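Local coordinates for sortase family protein (Clostridium perfringens, PDB 4D70) that is a class D sortase, a cysteine transpeptidase that probably cleaves sorting signals and links the proteins bearing them to the cell wall, at residues A[27-32]-A[85-90]. Numbering follows the deposited sequence.
Sequences SSVEKK and ENNIGH
N86 and N87 meet V29 and E30 where the first turn of the N-terminal helix 29-39 packs against the sortase beta-barrel, at the link between helix 81-86 and strand 88-90. N86 turns its amide broadside to V29: the valine CB lies 3.5 Å from N86 CG, and the two side chains cross at about a right angle. Valine suits this place because its branched CB brings two methyls to the amide; CG1, anti to the backbone N (chi1 170°), sits 3.7 Å from N86 CB, while CG2 lies 3.8 Å from N86 OD1. The backbone of N86 also takes part, its O standing 3.7 Å from CB of E30.

Next comes N87, buried, whose amide reaches back to the helix. Asparagine fits because its OD1 is hydrogen-bonded to T33 OG1, which also pairs with V29 O, while its nitrogen end packs on E30: N87 ND2 lies 3.5 Å from E30 CA. The T33 bond would help fix the amide's rotation. No hydrogen bond joins the two segments, so they meet by packing. E30 bridges toward strand 71-77: its extended chain brings OE2 to a hydrogen bond with T73 OG1, and OE1 accepts from N of S27 at 3.2 Å. Beyond, I88 and H90 carry the chain into the barrel, both joined by backbone hydrogen bonds to A76 of that same strand.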
loop_
_atom_site.group_PDB
_atom_site.type_symbol
_atom_site.label_atom_id
_atom_site.label_comp_id
_atom_site.label_asym_id
_atom_site.label_seq_id
_atom_site.Cartn_x
_atom_site.Cartn_y
_atom_site.Cartn_z
ATOM N N SER A 27 -12.551 4.287 -8.842
ATOM C CA SER A 27 -13.025 5.552 -9.475
ATOM C C SER A 27 -12.778 5.478 -10.981
ATOM O O SER A 27 -13.396 4.671 -11.661
ATOM C CB SER A 27 -12.350 6.778 -8.855
ATOM N N SER A 28 -11.934 6.343 -11.518
ATOM C CA SER A 28 -11.793 6.419 -12.955
ATOM C C SER A 28 -10.504 5.727 -13.339
ATOM O O SER A 28 -10.503 4.618 -13.865
ATOM C CB SER A 28 -11.810 7.884 -13.410
ATOM O OG SER A 28 -11.643 7.988 -14.805
ATOM N N VAL A 29 -9.400 6.386 -13.054
ATOM C CA VAL A 29 -8.094 5.795 -13.307
ATOM C C VAL A 29 -7.876 4.633 -12.365
ATOM O O VAL A 29 -7.205 3.671 -12.726
ATOM C CB VAL A 29 -7.006 6.852 -13.135
ATOM C CG1 VAL A 29 -5.626 6.227 -13.141
ATOM C CG2 VAL A 29 -7.109 7.876 -14.258
ATOM N N GLU A 30 -8.474 4.695 -11.174
ATOM C CA GLU A 30 -8.322 3.620 -10.206
ATOM C C GLU A 30 -8.828 2.305 -10.797
ATOM O O GLU A 30 -8.092 1.318 -10.815
ATOM C CB GLU A 30 -9.073 3.936 -8.906
ATOM C CG GLU A 30 -8.981 2.845 -7.850
ATOM C CD GLU A 30 -9.681 3.209 -6.552
ATOM O OE1 GLU A 30 -10.335 4.256 -6.496
ATOM O OE2 GLU A 30 -9.581 2.451 -5.563
ATOM N N LYS A 31 -10.065 2.301 -11.298
ATOM C CA LYS A 31 -10.637 1.073 -11.852
ATOM C C LYS A 31 -9.749 0.518 -12.964
ATOM O O LYS A 31 -9.513 -0.684 -13.070
ATOM C CB LYS A 31 -12.020 1.326 -12.407
ATOM C CG LYS A 31 -12.641 0.127 -13.110
ATOM C CD LYS A 31 -12.956 -1.004 -12.148
ATOM C CE LYS A 31 -13.785 -2.099 -12.822
ATOM N NZ LYS A 31 -13.825 -3.349 -12.020
ATOM N N LYS A 32 -9.273 1.412 -13.809
ATOM C CA LYS A 32 -8.460 0.995 -14.911
ATOM C C LYS A 32 -7.195 0.295 -14.409
ATOM O O LYS A 32 -6.866 -0.809 -14.829
ATOM C CB LYS A 32 -8.081 2.198 -15.761
ATOM C CG LYS A 32 -7.401 1.787 -17.040
ATOM C CD LYS A 32 -7.022 2.951 -17.965
ATOM C CE LYS A 32 -5.622 2.772 -18.574
ATOM N NZ LYS A 32 -4.564 3.266 -17.642
ATOM N N GLU A 85 -2.937 11.158 -6.874
ATOM C CA GLU A 85 -4.186 11.764 -7.251
ATOM C C GLU A 85 -5.202 10.683 -7.568
ATOM O O GLU A 85 -6.371 10.793 -7.206
ATOM C CB GLU A 85 -3.984 12.666 -8.448
ATOM C CG GLU A 85 -5.142 13.617 -8.691
ATOM C CD GLU A 85 -4.740 14.752 -9.618
ATOM O OE1 GLU A 85 -4.046 14.466 -10.628
ATOM O OE2 GLU A 85 -5.118 15.918 -9.355
ATOM N N ASN A 86 -4.750 9.611 -8.209
ATOM C CA ASN A 86 -5.666 8.548 -8.624
ATOM C C ASN A 86 -5.616 7.250 -7.878
ATOM O O ASN A 86 -6.564 6.477 -7.933
ATOM C CB ASN A 86 -5.408 8.279 -10.072
ATOM C CG ASN A 86 -5.953 9.385 -10.928
ATOM O OD1 ASN A 86 -7.149 9.652 -10.892
ATOM N ND2 ASN A 86 -5.086 10.081 -11.629
ATOM N N ASN A 87 -4.505 6.979 -7.210
ATOM C CA ASN A 87 -4.364 5.690 -6.584
ATOM C C ASN A 87 -3.675 5.775 -5.255
ATOM O O ASN A 87 -2.979 6.724 -4.940
ATOM C CB ASN A 87 -3.537 4.773 -7.463
ATOM C CG ASN A 87 -4.285 4.242 -8.660
ATOM O OD1 ASN A 87 -3.895 4.484 -9.812
ATOM N ND2 ASN A 87 -5.288 3.472 -8.424
ATOM N N ILE A 88 -3.829 4.701 -4.511
ATOM C CA ILE A 88 -2.944 4.401 -3.395
ATOM C C ILE A 88 -1.582 4.104 -4.014
ATOM O O ILE A 88 -1.509 3.404 -5.010
ATOM C CB ILE A 88 -3.408 3.123 -2.682
ATOM C CG1 ILE A 88 -4.759 3.294 -1.998
ATOM C CG2 ILE A 88 -2.386 2.673 -1.676
ATOM C CD1 ILE A 88 -5.279 1.965 -1.491
ATOM N N GLY A 89 -0.516 4.572 -3.419
ATOM C CA GLY A 89 0.802 4.472 -4.051
ATOM C C GLY A 89 1.842 3.822 -3.180
ATOM O O GLY A 89 1.732 3.861 -1.941
ATOM N N HIS A 90 2.824 3.183 -3.806
ATOM C CA HIS A 90 3.897 2.489 -3.080
ATOM C C HIS A 90 5.086 3.424 -3.022
ATOM O O HIS A 90 5.559 3.908 -4.067
ATOM C CB HIS A 90 4.223 1.165 -3.770
ATOM C CG HIS A 90 5.477 0.525 -3.301
ATOM N ND1 HIS A 90 6.556 0.245 -4.130
ATOM C CD2 HIS A 90 5.820 0.069 -2.090
ATOM C CE1 HIS A 90 7.504 -0.350 -3.433
ATOM N NE2 HIS A 90 7.088 -0.440 -2.183
#